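Local coordinates for In2-1 family protein, glutathione transferase lambda3 (Populus trichocarpa, PDB 4PQI) that binds glutathione and, as a monomeric Lambda-class glutathione transferase of a terrestrial plant, probably acts as a thiol transferase, at residues E13-P18 and R46-R51; K34-Y39 and P71-E76; N190-E195 and F234-F239; D132-T137 and P184-L189. One frame throughout, in Å; residues are numbered along the deposited sequence.

Contact 1: residues E13-P18 and R46-R51; sequences EKLAPP and RVWITR
Leu15 sets its two methyls against the rim of the Trp48 indole, CD1 lying 3.9 Å from CH2 of Trp48 and CD2 of Leu15 4.0 Å from CZ2 of that ring. CD1 arrives near the ring plane, at the edge of the six-membered half, so the leucine abuts the indole without lying over it. Two residues earlier, Glu13 meets Arg51 head on. The arginine spends both terminal nitrogens on the one carboxylate: NH2 of Arg51 gives a bond of 2.6 Å to OE1 of Glu13, and NH1 one of 2.9 Å to OE2, both nearly straight (169° at the shorter). Carboxylate and guanidinium planes lie only 21° apart, and both oxygens are approached from their syn sides. A trans first torsion in Glu13 (chi1 -177°), followed by an extended chain, carries its carboxylate across the gap between a loop and helix 42-54. Gln57 NE2 also bonds Glu13 OE2, while Arg51 NE is tied to the carbonyl of Ile60 on strand 60-64, the strand that also carries Leu62, whose side chain touches Glu13, Trp48 and Arg51. Were Glu13 an alanine, the guanidinium would probably be left without its countercharge and the hold on this end of the loop weakened. The loop before strand 33-37 is thus joined to helix 42-54 by an apolar contact and a salt bridge, in which one carboxylate neutralises a buried cation and the paired bonds fix both flat groups in rotation.

Contact 2: residues K34-Y39 and P71-E76; sequences KLYTCY and PAWYPE
Tyr36 leaves strand 33-37 with its CB already against a neighbour: CE1 of Tyr74 lies 3.4 Å from Tyr36 CB. The phenol oxygen OH of Tyr74 is 3.8 Å from Tyr36 CB. One atom further on, CG of Tyr36 is 3.6 Å from CE1 of Tyr74. CD1 of Tyr36 then spans CE1 and CD1 of the same ring, 3.9 Å separating the two CD1 atoms. Beyond it, CE1 of Tyr36 passes to the second aromatic residue, meeting CZ3 of Trp73 at 4.0 Å. The tip turns to another partner, OH of Tyr36 being hydrogen-bonded to Glu88 OE1 on the adjoining strand 86-89. The two tyrosine rings meet obliquely, centroids 5.5 Å apart and planes at 40°, and belong to neither the stacked nor the edge-to-face class. In Tyr74 a first torsion of -177° swings the ring out to the strand; Trp73 has its CG between the backbone N and the carbonyl carbon (chi1 53°), with CB of Pro71 against one face of the indole. Helix 73-78 is thus laid against the sheet of the thioredoxin-like domain. The polar ends are provided for, since Tyr74 OH bonds the carbonyl of Lys83 and Ser86 OG, and Trp73 NE1 the carbonyl of Ala23. Carbon contacts therefore bring helix and strand together and probably set the tilt of the rings, while hydrogen bonds to other parts of the chain hold their polar tips in place.

Contact 3: residues N190-E195 and F234-F239; sequences NIFLLE and FYKKRF
Helix 228-239, the last of the chain, packs on helix 177-197 of the C-terminal GST domain through an aromatic pair, Phe192 and Tyr235. CB of Tyr235 sits over one face of the Phe192 ring in a CH-pi contact, 3.6 Å from the ring centroid and 16° off the normal. Beside it the Tyr235 ring turns an edge to the same phenylalanine, CD2 of Tyr235 lying 3.7 Å from CG of Phe192. The pair is T-shaped, with centroids 5.3 Å apart and planes at 89°. In the all-helical GST domain, helix 177-197 runs through the core, and here one of its buried side chains receives the C-terminal helix: with chi1 at -177°, the Phe192 ring projects from its own helix to Tyr235. Loss of this ring to a valine is likely to open a gap beside Tyr235 CB and leave the tyrosine edge without its aromatic face. At the margin of the contact, CG of Lys236 lies in the plane of the Phe192 ring, 4.0 Å from its CE1. Phe142 and Phe197 each form a further edge-to-face pair with Phe192. The hydroxyl of Tyr235 is hydrogen-bonded to that of Tyr139, at the end of helix 118-139.

Contact 4: residues D132-T137 and P184-L189; sequences DKFNGT and PFVERL
Asn135 lays its amide over one face of the Phe185 ring, and here the two helices come closest. Its ND2 stands 3.5 Å above the plane, over the ring centre, while OD1 of Asn135 is 3.5 Å from CG of Phe185. Amide and ring planes are inclined at 48°, with the nitrogen end above the middle of the ring and the oxygen end nearer its root. Both side chains have CG anti to the carbonyl carbon (chi1 -72° in Asn135), and they cross at about a right angle. This polar group on an aromatic face is probably a weakly attractive contact.

The other half is looser and wholly apolar. CE2 of Phe134 touches CD1 of Leu189 at 3.8 Å, the two side chains coming from opposite directions, and CZ of Phe134 reaches CG2 of Val186 only at 4.2 Å. On the exposed side of helix 132-137 lie Asp132, Lys133 and Gly136.

The segment axes run nearly parallel, 15° apart and 11.5 Å at closest approach, a spacing bridged by large side chains. Helix 151-160 covers the Phe134 side, where Phe154 and Phe134 form an edge-to-face pair and Leu157 touches both Phe134 and Val186. Phe185, for its part, meets Phe43 edge-to-face and also touches Pro42 and Arg46, joining this pair of C-terminal helices to helix 42-54, which packs against the four-stranded sheet of the N-terminal domain.

How the contacts relate
Contacts 1 and 2 belong to the thioredoxin-like half and alternate along the chain; they join where the hydroxyl OH of Tyr39 lies 2.8 Å from Ala16 O, a probable hydrogen bond, and where CD1 of Tyr39 packs 3.6 Å from Trp48 CH2. Contacts 3 and 4 share helix 177-197, their centres about 12 Å apart, and meet at Tyr235 OH and Arg188 CD. The halves touch through Arg46, whose NH2 is 3.5 Å from Phe185 CE2, linking contacts 1 and 4. The glutathione pocket is built from the N-terminal half, with the side chain of Tyr74 about 7 Å from the ligand; from the C-terminal half, those of Phe185 and Tyr235 come within about 7 and 8 Å.

Contact 1: residues E13-P18 and R46-R51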
# COMPACT_ATOMS: atom_id res chain seq x y z
N GLU A 13 -13.24 -10.58 5.11
CA GLU A 13 -13.36 -9.82 6.34
C GLU A 13 -14.50 -8.80 6.26
O GLU A 13 -14.62 -8.07 5.28
CB GLU A 13 -12.04 -9.12 6.63
CG GLU A 13 -12.01 -8.35 7.92
CD GLU A 13 -10.63 -7.78 8.19
OE1 GLU A 13 -10.40 -7.30 9.32
OE2 GLU A 13 -9.79 -7.80 7.26
N LYS A 14 -15.34 -8.79 7.28
CA LYS A 14 -16.36 -7.75 7.42
C LYS A 14 -15.69 -6.43 7.85
O LYS A 14 -14.87 -6.41 8.78
CB LYS A 14 -17.39 -8.19 8.45
CG LYS A 14 -18.52 -7.20 8.67
CD LYS A 14 -19.35 -7.02 7.41
CE LYS A 14 -20.61 -6.23 7.71
NZ LYS A 14 -20.32 -5.06 8.57
N LEU A 15 -16.02 -5.34 7.17
CA LEU A 15 -15.41 -4.04 7.46
C LEU A 15 -16.35 -3.16 8.29
O LEU A 15 -17.50 -2.95 7.90
CB LEU A 15 -15.04 -3.32 6.16
CG LEU A 15 -13.92 -4.01 5.36
CD1 LEU A 15 -13.52 -3.20 4.14
CD2 LEU A 15 -12.71 -4.26 6.26
N ALA A 16 -15.87 -2.67 9.43
CA ALA A 16 -16.62 -1.72 10.25
C ALA A 16 -16.63 -0.32 9.62
O ALA A 16 -15.68 0.05 8.94
CB ALA A 16 -16.02 -1.65 11.66
N PRO A 17 -17.71 0.46 9.86
CA PRO A 17 -17.78 1.81 9.30
C PRO A 17 -16.67 2.69 9.89
O PRO A 17 -16.27 2.49 11.03
CB PRO A 17 -19.17 2.31 9.74
CG PRO A 17 -19.94 1.08 10.07
CD PRO A 17 -18.93 0.11 10.60
N PRO A 18 -16.15 3.64 9.10
CA PRO A 18 -15.10 4.48 9.69
C PRO A 18 -15.66 5.37 10.81
O PRO A 18 -16.84 5.73 10.80
CB PRO A 18 -14.62 5.33 8.50
CG PRO A 18 -15.77 5.28 7.51
CD PRO A 18 -16.36 3.92 7.67
N ARG A 46 -0.90 -0.24 2.13
CA ARG A 46 0.31 -1.06 2.24
C ARG A 46 0.25 -1.96 3.47
O ARG A 46 0.46 -3.15 3.38
CB ARG A 46 1.55 -0.18 2.32
CG ARG A 46 1.97 0.51 1.04
CD ARG A 46 2.97 1.62 1.36
NE ARG A 46 3.63 2.17 0.16
CZ ARG A 46 4.44 3.23 0.18
NH1 ARG A 46 4.67 3.88 1.32
NH2 ARG A 46 5.00 3.65 -0.95
N VAL A 47 -0.06 -1.38 4.63
CA VAL A 47 -0.03 -2.16 5.85
C VAL A 47 -1.20 -3.13 5.88
O VAL A 47 -1.07 -4.28 6.33
CB VAL A 47 -0.05 -1.26 7.09
CG1 VAL A 47 0.19 -2.08 8.34
CG2 VAL A 47 1.01 -0.16 6.96
N TRP A 48 -2.34 -2.67 5.37
CA TRP A 48 -3.53 -3.50 5.27
C TRP A 48 -3.29 -4.82 4.50
O TRP A 48 -3.62 -5.90 4.98
CB TRP A 48 -4.64 -2.69 4.61
CG TRP A 48 -6.01 -3.28 4.66
CD1 TRP A 48 -6.38 -4.48 5.22
CD2 TRP A 48 -7.20 -2.71 4.11
NE1 TRP A 48 -7.72 -4.67 5.06
CE2 TRP A 48 -8.25 -3.60 4.38
CE3 TRP A 48 -7.47 -1.52 3.42
CZ2 TRP A 48 -9.56 -3.34 3.98
CZ3 TRP A 48 -8.77 -1.27 3.03
CH2 TRP A 48 -9.80 -2.17 3.31
N ILE A 49 -2.71 -4.71 3.30
CA ILE A 49 -2.38 -5.88 2.50
C ILE A 49 -1.42 -6.82 3.23
O ILE A 49 -1.60 -8.04 3.21
CB ILE A 49 -1.72 -5.46 1.17
CG1 ILE A 49 -2.63 -4.49 0.41
CG2 ILE A 49 -1.36 -6.70 0.32
CD1 ILE A 49 -1.89 -3.68 -0.68
N THR A 50 -0.40 -6.25 3.87
CA THR A 50 0.57 -7.04 4.61
C THR A 50 -0.10 -7.81 5.75
O THR A 50 0.15 -9.01 5.92
CB THR A 50 1.75 -6.16 5.17
OG1 THR A 50 2.35 -5.39 4.12
CG2 THR A 50 2.81 -7.04 5.80
N ARG A 51 -0.95 -7.12 6.51
CA ARG A 51 -1.74 -7.73 7.59
C ARG A 51 -2.52 -8.94 7.10
O ARG A 51 -2.52 -10.01 7.72
CB ARG A 51 -2.71 -6.68 8.15
CG ARG A 51 -3.77 -7.21 9.11
CD ARG A 51 -4.72 -6.06 9.45
NE ARG A 51 -5.92 -6.45 10.19
CZ ARG A 51 -7.11 -6.73 9.65
NH1 ARG A 51 -7.28 -6.73 8.34
NH2 ARG A 51 -8.12 -7.04 10.44

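Contact 2: residues K34-Y39 and P71-E76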
# COMPACT_ATOMS: atom_id res chain seq x y z
N LYS A 34 -3.66 -2.60 17.43
CA LYS A 34 -4.58 -1.84 16.58
C LYS A 34 -3.86 -1.10 15.46
O LYS A 34 -2.81 -0.51 15.67
CB LYS A 34 -5.39 -0.83 17.43
CG LYS A 34 -6.06 -1.43 18.67
CD LYS A 34 -7.04 -0.44 19.31
CE LYS A 34 -7.48 -0.93 20.69
NZ LYS A 34 -6.32 -1.03 21.62
N LEU A 35 -4.45 -1.14 14.27
CA LEU A 35 -3.98 -0.34 13.13
C LEU A 35 -4.94 0.82 12.86
O LEU A 35 -6.04 0.60 12.35
CB LEU A 35 -3.89 -1.24 11.89
CG LEU A 35 -3.42 -0.54 10.61
CD1 LEU A 35 -1.99 -0.02 10.78
CD2 LEU A 35 -3.52 -1.50 9.43
N TYR A 36 -4.52 2.03 13.21
CA TYR A 36 -5.31 3.24 12.94
C TYR A 36 -5.12 3.57 11.47
O TYR A 36 -3.99 3.64 10.98
CB TYR A 36 -4.83 4.41 13.83
CG TYR A 36 -5.07 4.14 15.30
CD1 TYR A 36 -6.27 4.49 15.90
CD2 TYR A 36 -4.13 3.46 16.06
CE1 TYR A 36 -6.51 4.21 17.25
CE2 TYR A 36 -4.36 3.17 17.40
CZ TYR A 36 -5.55 3.55 17.99
OH TYR A 36 -5.78 3.26 19.32
N THR A 37 -6.23 3.72 10.75
CA THR A 37 -6.16 3.71 9.30
C THR A 37 -7.30 4.50 8.67
O THR A 37 -8.16 5.03 9.37
CB THR A 37 -6.16 2.25 8.80
OG1 THR A 37 -5.96 2.23 7.38
CG2 THR A 37 -7.47 1.56 9.14
N CYS A 38 -7.28 4.59 7.34
CA CYS A 38 -8.36 5.15 6.54
C CYS A 38 -8.47 4.25 5.32
O CYS A 38 -7.47 3.96 4.66
CB CYS A 38 -8.07 6.61 6.14
SG CYS A 38 -9.16 7.28 4.80
N TYR A 39 -9.68 3.80 5.01
CA TYR A 39 -9.86 2.75 4.00
C TYR A 39 -9.39 3.11 2.59
O TYR A 39 -9.10 2.22 1.79
CB TYR A 39 -11.32 2.30 3.93
CG TYR A 39 -11.78 1.44 5.09
CD1 TYR A 39 -11.05 0.34 5.51
CD2 TYR A 39 -12.96 1.74 5.76
CE1 TYR A 39 -11.49 -0.45 6.58
CE2 TYR A 39 -13.41 0.97 6.82
CZ TYR A 39 -12.68 -0.13 7.22
OH TYR A 39 -13.16 -0.89 8.27
N PRO A 71 -11.82 12.05 14.64
CA PRO A 71 -11.91 12.34 16.08
C PRO A 71 -10.65 13.05 16.55
O PRO A 71 -9.53 12.65 16.19
CB PRO A 71 -12.00 10.96 16.72
CG PRO A 71 -12.28 10.00 15.62
CD PRO A 71 -11.75 10.61 14.36
N ALA A 72 -10.84 14.12 17.31
CA ALA A 72 -9.77 14.89 17.89
C ALA A 72 -8.87 14.04 18.79
O ALA A 72 -7.69 14.36 18.96
CB ALA A 72 -10.35 16.08 18.70
N TRP A 73 -9.41 12.97 19.38
CA TRP A 73 -8.58 12.12 20.25
C TRP A 73 -7.42 11.44 19.53
O TRP A 73 -6.47 10.94 20.15
CB TRP A 73 -9.42 11.08 21.02
CG TRP A 73 -10.35 10.18 20.24
CD1 TRP A 73 -11.73 10.21 20.25
CD2 TRP A 73 -10.00 9.08 19.36
NE1 TRP A 73 -12.24 9.24 19.43
CE2 TRP A 73 -11.20 8.53 18.87
CE3 TRP A 73 -8.78 8.53 18.93
CZ2 TRP A 73 -11.23 7.46 17.99
CZ3 TRP A 73 -8.81 7.45 18.03
CH2 TRP A 73 -10.03 6.93 17.58
N TYR A 74 -7.48 11.40 18.21
CA TYR A 74 -6.40 10.74 17.47
C TYR A 74 -5.06 11.54 17.53
O TYR A 74 -4.05 11.01 18.01
CB TYR A 74 -6.85 10.35 16.05
CG TYR A 74 -5.79 9.61 15.28
CD1 TYR A 74 -5.43 8.31 15.63
CD2 TYR A 74 -5.16 10.20 14.19
CE1 TYR A 74 -4.44 7.63 14.95
CE2 TYR A 74 -4.17 9.52 13.48
CZ TYR A 74 -3.81 8.23 13.87
OH TYR A 74 -2.85 7.55 13.19
N PRO A 75 -5.05 12.82 17.09
CA PRO A 75 -3.80 13.55 17.29
C PRO A 75 -3.53 13.86 18.76
O PRO A 75 -2.37 13.88 19.15
CB PRO A 75 -4.03 14.86 16.52
CG PRO A 75 -5.48 15.00 16.43
CD PRO A 75 -6.03 13.61 16.33
N GLU A 76 -4.58 14.08 19.56
CA GLU A 76 -4.39 14.47 20.95
C GLU A 76 -3.94 13.31 21.84
O GLU A 76 -3.12 13.50 22.71
CB GLU A 76 -5.66 15.12 21.52
CG GLU A 76 -6.00 16.47 20.90
CD GLU A 76 -7.29 17.09 21.47
OE1 GLU A 76 -7.77 16.62 22.53
OE2 GLU A 76 -7.82 18.04 20.85

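Contact 3: residues N190-E195 and F234-F239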
# COMPACT_ATOMS: atom_id res chain seq x y z
N ASN A 190 -2.99 4.25 -12.29
CA ASN A 190 -3.48 3.58 -13.48
C ASN A 190 -4.89 4.08 -13.82
O ASN A 190 -5.17 4.46 -14.97
CB ASN A 190 -3.48 2.07 -13.27
CG ASN A 190 -3.69 1.29 -14.55
OD1 ASN A 190 -3.72 1.87 -15.64
ND2 ASN A 190 -3.81 -0.02 -14.43
N ILE A 191 -5.76 4.09 -12.82
CA ILE A 191 -7.14 4.55 -13.03
C ILE A 191 -7.21 6.04 -13.39
O ILE A 191 -7.93 6.43 -14.33
CB ILE A 191 -8.00 4.32 -11.78
CG1 ILE A 191 -8.00 2.84 -11.39
CG2 ILE A 191 -9.43 4.77 -12.01
CD1 ILE A 191 -8.57 2.58 -10.01
N PHE A 192 -6.46 6.86 -12.66
CA PHE A 192 -6.54 8.31 -12.84
C PHE A 192 -6.01 8.75 -14.20
O PHE A 192 -6.69 9.48 -14.92
CB PHE A 192 -5.82 9.04 -11.70
CG PHE A 192 -5.92 10.55 -11.78
CD1 PHE A 192 -7.16 11.18 -11.86
CD2 PHE A 192 -4.78 11.34 -11.74
CE1 PHE A 192 -7.26 12.57 -11.91
CE2 PHE A 192 -4.86 12.72 -11.80
CZ PHE A 192 -6.10 13.34 -11.88
N LEU A 193 -4.81 8.30 -14.55
CA LEU A 193 -4.17 8.67 -15.82
C LEU A 193 -4.98 8.22 -17.04
O LEU A 193 -5.12 8.96 -18.02
CB LEU A 193 -2.76 8.09 -15.88
CG LEU A 193 -1.76 8.70 -14.90
CD1 LEU A 193 -0.46 7.90 -14.81
CD2 LEU A 193 -1.49 10.15 -15.27
N LEU A 194 -5.50 7.00 -16.98
CA LEU A 194 -6.24 6.47 -18.12
C LEU A 194 -7.58 7.20 -18.27
O LEU A 194 -7.94 7.61 -19.36
CB LEU A 194 -6.45 4.97 -17.97
CG LEU A 194 -7.10 4.29 -19.18
CD1 LEU A 194 -6.29 4.52 -20.45
CD2 LEU A 194 -7.26 2.81 -18.91
N GLU A 195 -8.29 7.38 -17.16
CA GLU A 195 -9.62 8.01 -17.23
C GLU A 195 -9.56 9.49 -17.56
O GLU A 195 -10.37 9.99 -18.33
CB GLU A 195 -10.42 7.78 -15.95
CG GLU A 195 -10.86 6.34 -15.76
CD GLU A 195 -11.55 5.79 -16.99
OE1 GLU A 195 -11.11 4.74 -17.51
OE2 GLU A 195 -12.54 6.42 -17.45
N PHE A 234 -11.86 12.40 -6.43
CA PHE A 234 -10.91 12.88 -5.42
C PHE A 234 -9.65 13.47 -6.06
O PHE A 234 -9.22 14.57 -5.69
CB PHE A 234 -10.56 11.75 -4.45
CG PHE A 234 -9.50 12.11 -3.44
CD1 PHE A 234 -9.66 13.21 -2.61
CD2 PHE A 234 -8.36 11.33 -3.31
CE1 PHE A 234 -8.69 13.54 -1.68
CE2 PHE A 234 -7.40 11.65 -2.38
CZ PHE A 234 -7.56 12.76 -1.57
N TYR A 235 -9.08 12.76 -7.03
CA TYR A 235 -7.84 13.21 -7.68
C TYR A 235 -8.02 14.41 -8.61
O TYR A 235 -7.11 15.24 -8.75
CB TYR A 235 -7.16 12.07 -8.43
CG TYR A 235 -6.24 11.23 -7.57
CD1 TYR A 235 -6.29 11.30 -6.18
CD2 TYR A 235 -5.31 10.38 -8.15
CE1 TYR A 235 -5.45 10.53 -5.40
CE2 TYR A 235 -4.48 9.60 -7.39
CZ TYR A 235 -4.54 9.68 -6.01
OH TYR A 235 -3.70 8.91 -5.25
N LYS A 236 -9.17 14.49 -9.28
CA LYS A 236 -9.50 15.68 -10.04
C LYS A 236 -9.56 16.91 -9.12
O LYS A 236 -9.05 17.99 -9.46
CB LYS A 236 -10.83 15.50 -10.79
CG LYS A 236 -10.77 14.47 -11.92
CD LYS A 236 -11.91 14.68 -12.95
CE LYS A 236 -13.24 14.17 -12.44
NZ LYS A 236 -14.30 14.20 -13.50
N LYS A 237 -10.18 16.75 -7.96
CA LYS A 237 -10.34 17.87 -7.03
C LYS A 237 -9.01 18.23 -6.40
O LYS A 237 -8.75 19.40 -6.09
CB LYS A 237 -11.38 17.55 -5.96
CG LYS A 237 -12.80 17.36 -6.50
CD LYS A 237 -13.85 17.51 -5.41
CE LYS A 237 -13.50 16.66 -4.19
NZ LYS A 237 -14.54 16.78 -3.12
N ARG A 238 -8.15 17.23 -6.22
CA ARG A 238 -6.87 17.41 -5.54
C ARG A 238 -5.78 18.00 -6.45
O ARG A 238 -4.95 18.78 -6.00
CB ARG A 238 -6.41 16.10 -4.89
CG ARG A 238 -5.05 16.13 -4.23
CD ARG A 238 -4.95 17.21 -3.16
NE ARG A 238 -3.69 17.17 -2.41
CZ ARG A 238 -2.53 17.64 -2.87
NH1 ARG A 238 -2.45 18.17 -4.08
NH2 ARG A 238 -1.44 17.56 -2.11
N PHE A 239 -5.79 17.63 -7.73
CA PHE A 239 -4.69 18.00 -8.62
C PHE A 239 -5.08 18.85 -9.83
O PHE A 239 -4.21 19.36 -10.53
CB PHE A 239 -3.93 16.76 -9.11
CG PHE A 239 -3.46 15.86 -8.00
CD1 PHE A 239 -2.40 16.23 -7.19
CD2 PHE A 239 -4.10 14.65 -7.76
CE1 PHE A 239 -1.97 15.41 -6.15
CE2 PHE A 239 -3.68 13.83 -6.73
CZ PHE A 239 -2.61 14.20 -5.93

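Contact 4: residues D132-T137 and P184-L189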
# COMPACT_ATOMS: atom_id res chain seq x y z
N ASP A 132 9.37 7.08 -2.67
CA ASP A 132 8.95 8.48 -2.60
C ASP A 132 9.38 9.26 -3.85
O ASP A 132 8.68 10.20 -4.25
CB ASP A 132 9.41 9.16 -1.29
CG ASP A 132 10.92 9.11 -1.09
OD1 ASP A 132 11.57 8.19 -1.64
OD2 ASP A 132 11.47 9.99 -0.38
N LYS A 133 10.49 8.87 -4.48
CA LYS A 133 10.84 9.47 -5.77
C LYS A 133 9.85 9.10 -6.88
O LYS A 133 9.50 9.94 -7.72
CB LYS A 133 12.28 9.16 -6.20
CG LYS A 133 12.64 9.79 -7.55
CD LYS A 133 14.12 9.73 -7.86
CE LYS A 133 14.45 10.43 -9.18
NZ LYS A 133 14.22 11.91 -9.11
N PHE A 134 9.41 7.84 -6.90
CA PHE A 134 8.33 7.43 -7.81
C PHE A 134 7.07 8.28 -7.61
O PHE A 134 6.52 8.84 -8.57
CB PHE A 134 8.00 5.93 -7.64
CG PHE A 134 6.84 5.47 -8.50
CD1 PHE A 134 7.03 5.15 -9.83
CD2 PHE A 134 5.56 5.40 -7.98
CE1 PHE A 134 5.98 4.76 -10.63
CE2 PHE A 134 4.50 5.00 -8.77
CZ PHE A 134 4.71 4.68 -10.10
N ASN A 135 6.61 8.38 -6.37
CA ASN A 135 5.41 9.15 -6.09
C ASN A 135 5.62 10.62 -6.41
O ASN A 135 4.75 11.26 -6.99
CB ASN A 135 4.96 9.00 -4.63
CG ASN A 135 4.38 7.64 -4.35
OD1 ASN A 135 3.99 6.92 -5.27
ND2 ASN A 135 4.30 7.29 -3.07
N GLY A 136 6.80 11.12 -6.05
CA GLY A 136 7.16 12.51 -6.29
C GLY A 136 7.11 12.86 -7.77
O GLY A 136 6.64 13.93 -8.15
N THR A 137 7.58 11.94 -8.60
CA THR A 137 7.66 12.18 -10.03
C THR A 137 6.27 12.18 -10.68
O THR A 137 5.91 13.14 -11.37
CB THR A 137 8.58 11.15 -10.73
OG1 THR A 137 9.90 11.22 -10.15
CG2 THR A 137 8.69 11.44 -12.20
N PRO A 184 -0.49 0.08 -4.21
CA PRO A 184 -1.59 1.02 -3.98
C PRO A 184 -1.50 2.27 -4.84
O PRO A 184 -2.53 2.87 -5.21
CB PRO A 184 -1.42 1.40 -2.50
CG PRO A 184 -0.65 0.27 -1.90
CD PRO A 184 0.30 -0.14 -2.98
N PHE A 185 -0.28 2.67 -5.17
CA PHE A 185 -0.08 3.89 -5.93
C PHE A 185 -0.24 3.63 -7.42
O PHE A 185 -0.88 4.42 -8.14
CB PHE A 185 1.27 4.54 -5.55
CG PHE A 185 1.29 5.04 -4.13
CD1 PHE A 185 0.77 6.29 -3.81
CD2 PHE A 185 1.77 4.23 -3.10
CE1 PHE A 185 0.76 6.74 -2.48
CE2 PHE A 185 1.76 4.67 -1.78
CZ PHE A 185 1.26 5.93 -1.47
N VAL A 186 0.29 2.50 -7.89
CA VAL A 186 0.11 2.11 -9.27
C VAL A 186 -1.37 1.89 -9.57
O VAL A 186 -1.86 2.34 -10.61
CB VAL A 186 0.94 0.85 -9.64
CG1 VAL A 186 0.55 0.32 -11.05
CG2 VAL A 186 2.43 1.15 -9.57
N GLU A 187 -2.08 1.24 -8.65
CA GLU A 187 -3.54 1.05 -8.72
C GLU A 187 -4.26 2.37 -9.01
O GLU A 187 -5.03 2.48 -9.98
CB GLU A 187 -4.06 0.44 -7.40
CG GLU A 187 -5.59 0.50 -7.18
CD GLU A 187 -6.04 0.07 -5.76
OE1 GLU A 187 -5.25 -0.58 -5.02
OE2 GLU A 187 -7.20 0.38 -5.40
N ARG A 188 -4.02 3.37 -8.18
CA ARG A 188 -4.71 4.65 -8.30
C ARG A 188 -4.24 5.43 -9.52
O ARG A 188 -5.04 6.01 -10.24
CB ARG A 188 -4.53 5.47 -7.02
CG ARG A 188 -5.22 4.86 -5.83
CD ARG A 188 -4.69 5.41 -4.52
NE ARG A 188 -5.49 4.97 -3.39
CZ ARG A 188 -5.46 3.74 -2.90
NH1 ARG A 188 -4.67 2.82 -3.45
NH2 ARG A 188 -6.22 3.41 -1.86
N LEU A 189 -2.93 5.44 -9.75
CA LEU A 189 -2.37 6.14 -10.90
C LEU A 189 -2.90 5.58 -12.22
O LEU A 189 -3.23 6.33 -13.13
CB LEU A 189 -0.83 6.12 -10.86
CG LEU A 189 -0.22 6.99 -9.75
CD1 LEU A 189 1.28 6.74 -9.65
CD2 LEU A 189 -0.50 8.48 -9.96